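Local coordinates for HTH-type transcriptional regulator mcbR (Escherichia coli UMEA 3718-1, PDB 4P9F), which represses the gene mcbA by binding its promoter region, thereby preventing colanic acid overproduction and mucoidy, and is important for biofilm formation, at residues Q101-L113 against I125-R139. Residues are numbered along the deposited sequence; the frame is centred on the assembly and turned at random.
Sequences QDLAELQELLEKL and IINVNRLFRLAIYHR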
loop_
_atom_site.group_PDB
_atom_site.type_symbol
_atom_site.label_atom_id
_atom_site.label_comp_id
_atom_site.label_asym_id
_atom_site.label_seq_id
_atom_site.Cartn_x
_atom_site.Cartn_y
_atom_site.Cartn_z
ATOM N N GLN A 101 26.667 -6.025 11.051
ATOM C CA GLN A 101 26.606 -6.758 9.794
ATOM C C GLN A 101 25.692 -6.061 8.783
ATOM O O GLN A 101 26.023 -5.967 7.601
ATOM C CB GLN A 101 26.135 -8.196 10.045
ATOM C CG GLN A 101 26.028 -9.029 8.790
ATOM C CD GLN A 101 27.303 -9.008 7.971
ATOM O OE1 GLN A 101 28.410 -9.114 8.511
ATOM N NE2 GLN A 101 27.157 -8.863 6.659
ATOM N N ASP A 102 24.550 -5.565 9.252
ATOM C CA ASP A 102 23.635 -4.808 8.396
ATOM C C ASP A 102 24.358 -3.593 7.816
ATOM O O ASP A 102 24.317 -3.337 6.610
ATOM C CB ASP A 102 22.396 -4.351 9.178
ATOM C CG ASP A 102 21.468 -5.503 9.550
ATOM O OD1 ASP A 102 21.370 -6.480 8.773
ATOM O OD2 ASP A 102 20.821 -5.413 10.621
ATOM N N LEU A 103 25.024 -2.850 8.698
ATOM C CA LEU A 103 25.728 -1.629 8.322
ATOM C C LEU A 103 26.864 -1.913 7.345
ATOM O O LEU A 103 27.115 -1.123 6.428
ATOM C CB LEU A 103 26.265 -0.926 9.577
ATOM C CG LEU A 103 25.174 -0.411 10.526
ATOM C CD1 LEU A 103 25.758 0.031 11.873
ATOM C CD2 LEU A 103 24.413 0.723 9.854
ATOM N N ALA A 104 27.528 -3.054 7.528
ATOM C CA ALA A 104 28.606 -3.463 6.635
ATOM C C ALA A 104 28.076 -3.675 5.214
ATOM O O ALA A 104 28.678 -3.195 4.251
ATOM C CB ALA A 104 29.287 -4.729 7.158
ATOM N N GLU A 105 26.946 -4.374 5.093
ATOM C CA GLU A 105 26.292 -4.597 3.796
ATOM C C GLU A 105 25.721 -3.313 3.172
ATOM O O GLU A 105 25.678 -3.180 1.945
ATOM C CB GLU A 105 25.169 -5.640 3.930
ATOM C CG GLU A 105 25.652 -7.048 4.316
ATOM C CD GLU A 105 24.520 -8.068 4.422
ATOM O OE1 GLU A 105 23.343 -7.700 4.196
ATOM O OE2 GLU A 105 24.816 -9.243 4.736
ATOM N N LEU A 106 25.268 -2.374 4.004
ATOM C CA LEU A 106 24.796 -1.090 3.480
ATOM C C LEU A 106 25.973 -0.312 2.894
ATOM O O LEU A 106 25.863 0.294 1.822
ATOM C CB LEU A 106 24.093 -0.272 4.564
ATOM C CG LEU A 106 22.713 -0.777 4.990
ATOM C CD1 LEU A 106 22.161 0.023 6.159
ATOM C CD2 LEU A 106 21.745 -0.721 3.814
ATOM N N GLN A 107 27.117 -0.383 3.573
ATOM C CA GLN A 107 28.334 0.254 3.081
ATOM C C GLN A 107 28.751 -0.329 1.720
ATOM O O GLN A 107 29.159 0.411 0.823
ATOM C CB GLN A 107 29.463 0.088 4.099
ATOM C CG GLN A 107 30.779 0.737 3.685
ATOM C CD GLN A 107 30.675 2.246 3.552
ATOM O OE1 GLN A 107 30.156 2.927 4.436
ATOM N NE2 GLN A 107 31.178 2.777 2.442
ATOM N N GLU A 108 28.633 -1.649 1.562
ATOM C CA GLU A 108 28.964 -2.305 0.288
ATOM C C GLU A 108 28.027 -1.833 -0.837
ATOM O O GLU A 108 28.466 -1.532 -1.946
ATOM C CB GLU A 108 28.907 -3.833 0.425
ATOM C CG GLU A 108 29.862 -4.419 1.444
ATOM C CD GLU A 108 29.800 -5.939 1.505
ATOM O OE1 GLU A 108 29.340 -6.566 0.519
ATOM O OE2 GLU A 108 30.235 -6.508 2.530
ATOM N N LEU A 109 26.735 -1.754 -0.545
ATOM C CA LEU A 109 25.781 -1.277 -1.546
ATOM C C LEU A 109 26.103 0.160 -1.975
ATOM O O LEU A 109 26.008 0.499 -3.150
ATOM C CB LEU A 109 24.353 -1.386 -1.009
ATOM C CG LEU A 109 23.781 -2.807 -0.983
ATOM C CD1 LEU A 109 22.443 -2.837 -0.290
ATOM C CD2 LEU A 109 23.627 -3.345 -2.394
ATOM N N LEU A 110 26.539 0.986 -1.029
ATOM C CA LEU A 110 26.899 2.370 -1.321
ATOM C C LEU A 110 28.078 2.467 -2.283
ATOM O O LEU A 110 28.122 3.334 -3.163
ATOM C CB LEU A 110 27.232 3.102 -0.017
ATOM C CG LEU A 110 26.714 4.526 0.109
ATOM C CD1 LEU A 110 25.255 4.546 -0.287
ATOM C CD2 LEU A 110 26.872 5.009 1.535
ATOM N N GLU A 111 29.038 1.565 -2.111
ATOM C CA GLU A 111 30.181 1.489 -3.015
ATOM C C GLU A 111 29.724 1.089 -4.419
ATOM O O GLU A 111 30.203 1.640 -5.413
ATOM C CB GLU A 111 31.211 0.497 -2.505
ATOM C CG GLU A 111 31.815 0.883 -1.166
ATOM C CD GLU A 111 32.802 -0.143 -0.649
ATOM O OE1 GLU A 111 33.211 -0.006 0.521
ATOM O OE2 GLU A 111 33.173 -1.074 -1.406
ATOM N N LYS A 112 28.804 0.126 -4.490
ATOM C CA LYS A 112 28.213 -0.280 -5.767
ATOM C C LYS A 112 27.559 0.920 -6.441
ATOM O O LYS A 112 27.703 1.131 -7.652
ATOM C CB LYS A 112 27.167 -1.375 -5.562
ATOM C CG LYS A 112 27.724 -2.710 -5.095
ATOM C CD LYS A 112 28.756 -3.254 -6.038
ATOM C CE LYS A 112 29.275 -4.596 -5.525
ATOM N NZ LYS A 112 30.182 -5.260 -6.501
ATOM N N LEU A 113 26.856 1.728 -5.642
ATOM C CA LEU A 113 26.160 2.895 -6.177
ATOM C C LEU A 113 27.142 3.892 -6.789
ATOM O O LEU A 113 26.922 4.386 -7.896
ATOM C CB LEU A 113 25.324 3.586 -5.080
ATOM C CG LEU A 113 24.446 4.752 -5.530
ATOM C CD1 LEU A 113 23.473 4.310 -6.632
ATOM C CD2 LEU A 113 23.692 5.412 -4.354
ATOM N N ILE A 125 22.422 2.476 -11.117
ATOM C CA ILE A 125 22.208 3.570 -10.170
ATOM C C ILE A 125 20.804 3.487 -9.557
ATOM O O ILE A 125 20.604 3.576 -8.339
ATOM C CB ILE A 125 22.360 4.949 -10.847
ATOM C CG1 ILE A 125 23.806 5.183 -11.292
ATOM C CG2 ILE A 125 21.868 6.073 -9.910
ATOM C CD1 ILE A 125 23.994 6.474 -12.029
ATOM N N ILE A 126 19.821 3.332 -10.427
ATOM C CA ILE A 126 18.450 3.239 -9.968
ATOM C C ILE A 126 18.259 1.992 -9.107
ATOM O O ILE A 126 17.715 2.067 -8.004
ATOM C CB ILE A 126 17.492 3.229 -11.163
ATOM C CG1 ILE A 126 17.565 4.592 -11.868
ATOM C CG2 ILE A 126 16.077 2.952 -10.708
ATOM C CD1 ILE A 126 16.765 4.677 -13.156
ATOM N N ASN A 127 18.763 0.861 -9.590
ATOM C CA ASN A 127 18.576 -0.402 -8.895
ATOM C C ASN A 127 19.275 -0.463 -7.543
ATOM O O ASN A 127 18.685 -0.909 -6.550
ATOM C CB ASN A 127 19.040 -1.568 -9.768
ATOM C CG ASN A 127 18.704 -2.913 -9.141
ATOM O OD1 ASN A 127 17.554 -3.160 -8.757
ATOM N ND2 ASN A 127 19.691 -3.793 -9.052
ATOM N N VAL A 128 20.525 -0.015 -7.498
ATOM C CA VAL A 128 21.263 -0.039 -6.241
ATOM C C VAL A 128 20.619 0.923 -5.216
ATOM O O VAL A 128 20.552 0.594 -4.033
ATOM C CB VAL A 128 22.766 0.296 -6.449
ATOM C CG1 VAL A 128 23.484 0.373 -5.118
ATOM C CG2 VAL A 128 23.427 -0.781 -7.312
ATOM N N ASN A 129 20.130 2.086 -5.658
ATOM C CA ASN A 129 19.411 2.990 -4.742
ATOM C C ASN A 129 18.226 2.277 -4.078
ATOM O O ASN A 129 18.034 2.349 -2.858
ATOM C CB ASN A 129 18.938 4.247 -5.484
ATOM C CG ASN A 129 17.814 4.980 -4.760
ATOM O OD1 ASN A 129 16.666 4.927 -5.176
ATOM N ND2 ASN A 129 18.136 5.644 -3.668
ATOM N N ARG A 130 17.476 1.552 -4.900
ATOM C CA ARG A 130 16.365 0.712 -4.464
ATOM C C ARG A 130 16.800 -0.345 -3.450
ATOM O O ARG A 130 16.216 -0.463 -2.371
ATOM C CB ARG A 130 15.741 0.049 -5.702
ATOM C CG ARG A 130 14.415 -0.655 -5.514
ATOM C CD ARG A 130 14.067 -1.417 -6.799
ATOM N NE ARG A 130 15.022 -2.509 -7.038
ATOM C CZ ARG A 130 14.933 -3.725 -6.509
ATOM N NH1 ARG A 130 13.951 -4.021 -5.665
ATOM N NH2 ARG A 130 15.850 -4.633 -6.795
ATOM N N LEU A 131 17.846 -1.090 -3.800
ATOM C CA LEU A 131 18.350 -2.174 -2.963
ATOM C C LEU A 131 18.867 -1.639 -1.630
ATOM O O LEU A 131 18.695 -2.255 -0.582
ATOM C CB LEU A 131 19.468 -2.911 -3.699
ATOM C CG LEU A 131 19.043 -3.874 -4.807
ATOM C CD1 LEU A 131 20.263 -4.536 -5.422
ATOM C CD2 LEU A 131 18.043 -4.911 -4.305
ATOM N N PHE A 132 19.518 -0.487 -1.688
ATOM C CA PHE A 132 20.056 0.165 -0.505
ATOM C C PHE A 132 18.926 0.546 0.457
ATOM O O PHE A 132 18.947 0.190 1.638
ATOM C CB PHE A 132 20.868 1.398 -0.925
ATOM C CG PHE A 132 21.418 2.213 0.226
ATOM C CD1 PHE A 132 22.581 1.821 0.883
ATOM C CD2 PHE A 132 20.788 3.383 0.625
ATOM C CE1 PHE A 132 23.098 2.569 1.936
ATOM C CE2 PHE A 132 21.303 4.153 1.678
ATOM C CZ PHE A 132 22.458 3.741 2.336
ATOM N N ARG A 133 17.926 1.258 -0.046
ATOM C CA ARG A 133 16.860 1.703 0.843
ATOM C C ARG A 133 16.031 0.519 1.356
ATOM O O ARG A 133 15.645 0.478 2.520
ATOM C CB ARG A 133 15.938 2.717 0.157
ATOM C CG ARG A 133 16.453 4.169 0.193
ATOM C CD ARG A 133 15.361 5.121 -0.313
ATOM N NE ARG A 133 15.718 5.880 -1.498
ATOM C CZ ARG A 133 14.874 6.689 -2.122
ATOM N NH1 ARG A 133 13.639 6.825 -1.661
ATOM N NH2 ARG A 133 15.258 7.358 -3.204
ATOM N N LEU A 134 15.796 -0.465 0.497
ATOM C CA LEU A 134 15.006 -1.619 0.901
ATOM C C LEU A 134 15.720 -2.447 1.967
ATOM O O LEU A 134 15.082 -2.952 2.882
ATOM C CB LEU A 134 14.681 -2.488 -0.307
ATOM C CG LEU A 134 13.489 -3.424 -0.128
ATOM C CD1 LEU A 134 12.280 -2.656 0.346
ATOM C CD2 LEU A 134 13.196 -4.144 -1.424
ATOM N N ALA A 135 17.042 -2.560 1.857
ATOM C CA ALA A 135 17.835 -3.243 2.861
ATOM C C ALA A 135 17.667 -2.561 4.214
ATOM O O ALA A 135 17.602 -3.222 5.256
ATOM C CB ALA A 135 19.315 -3.279 2.459
ATOM N N ILE A 136 17.609 -1.238 4.198
ATOM C CA ILE A 136 17.355 -0.496 5.420
ATOM C C ILE A 136 15.958 -0.815 5.940
ATOM O O ILE A 136 15.791 -1.225 7.095
ATOM C CB ILE A 136 17.479 1.033 5.200
ATOM C CG1 ILE A 136 18.921 1.406 4.816
ATOM C CG2 ILE A 136 17.066 1.789 6.456
ATOM C CD1 ILE A 136 19.060 2.846 4.306
ATOM N N TYR A 137 14.963 -0.640 5.069
ATOM C CA TYR A 137 13.563 -0.728 5.473
ATOM C C TYR A 137 13.217 -2.091 6.040
ATOM O O TYR A 137 12.415 -2.182 6.968
ATOM C CB TYR A 137 12.633 -0.407 4.302
ATOM C CG TYR A 137 12.822 0.970 3.719
ATOM C CD1 TYR A 137 13.472 1.971 4.431
ATOM C CD2 TYR A 137 12.351 1.269 2.448
ATOM C CE1 TYR A 137 13.647 3.234 3.895
ATOM C CE2 TYR A 137 12.516 2.526 1.904
ATOM C CZ TYR A 137 13.169 3.508 2.632
ATOM O OH TYR A 137 13.342 4.763 2.075
ATOM N N HIS A 138 13.830 -3.142 5.494
ATOM C CA HIS A 138 13.552 -4.496 5.943
ATOM C C HIS A 138 13.864 -4.695 7.420
ATOM O O HIS A 138 13.218 -5.518 8.074
ATOM C CB HIS A 138 14.340 -5.521 5.111
ATOM C CG HIS A 138 13.720 -5.834 3.785
ATOM N ND1 HIS A 138 14.387 -6.522 2.794
ATOM C CD2 HIS A 138 12.480 -5.585 3.299
ATOM C CE1 HIS A 138 13.590 -6.667 1.747
ATOM N NE2 HIS A 138 12.429 -6.108 2.027
ATOM N N ARG A 139 14.832 -3.944 7.947
ATOM C CA ARG A 139 15.234 -4.070 9.360
ATOM C C ARG A 139 14.242 -3.390 10.304
ATOM O O ARG A 139 14.408 -3.448 11.512
ATOM C CB ARG A 139 16.650 -3.520 9.585
ATOM C CG ARG A 139 17.739 -4.270 8.810
ATOM C CD ARG A 139 17.798 -5.733 9.223
ATOM N NE ARG A 139 17.759 -5.838 10.678
ATOM C CZ ARG A 139 18.028 -6.935 11.368
ATOM N NH1 ARG A 139 18.377 -8.054 10.742
ATOM N NH2 ARG A 139 17.960 -6.907 12.692
#
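Leu110 lays its CD1 over one face of the Phe132 ring, 4.0 Å from the ring centroid, a CH-pi contact, while Leu106 O and Leu109 CB meet the edge of the same ring. Phe132 CG, anti to the backbone N (chi1 177°), carries the ring toward the other helix. Leu109 CD1 lies 3.8 Å from Phe132 CA and near Ala135 CB, a small methyl that suits a site facing the other helix. Leu106 CD2 rests 3.7 Å from Ile136 CG1 and also touches Ala135. Farther along, Val128 CG1 sits 3.2 Å from Leu109 O and 3.7 Å from Leu113 CB; a short beta-branched side chain suits so close an approach to backbone. Where this apolar seam gives way to charge, Asp102 OD2 sits over the guanidinium face of Arg139, 3.1 Å from NE, with no N-H aimed at it. Asp102 OD2 also accepts a hydrogen bond from the backbone N of Thr99, just ahead of helix 100-119; an alanine in place of Arg139 would probably leave that carboxylate without its countercharge. Helix 177-187 adds Leu183 against Leu106 and Tyr179 against Leu110. Segments 101-113 and 125-138 of the FCD domain, antiparallel at 167°, are thus joined by apolar contacts and one non-directional ion pair, without hydrogen bonds.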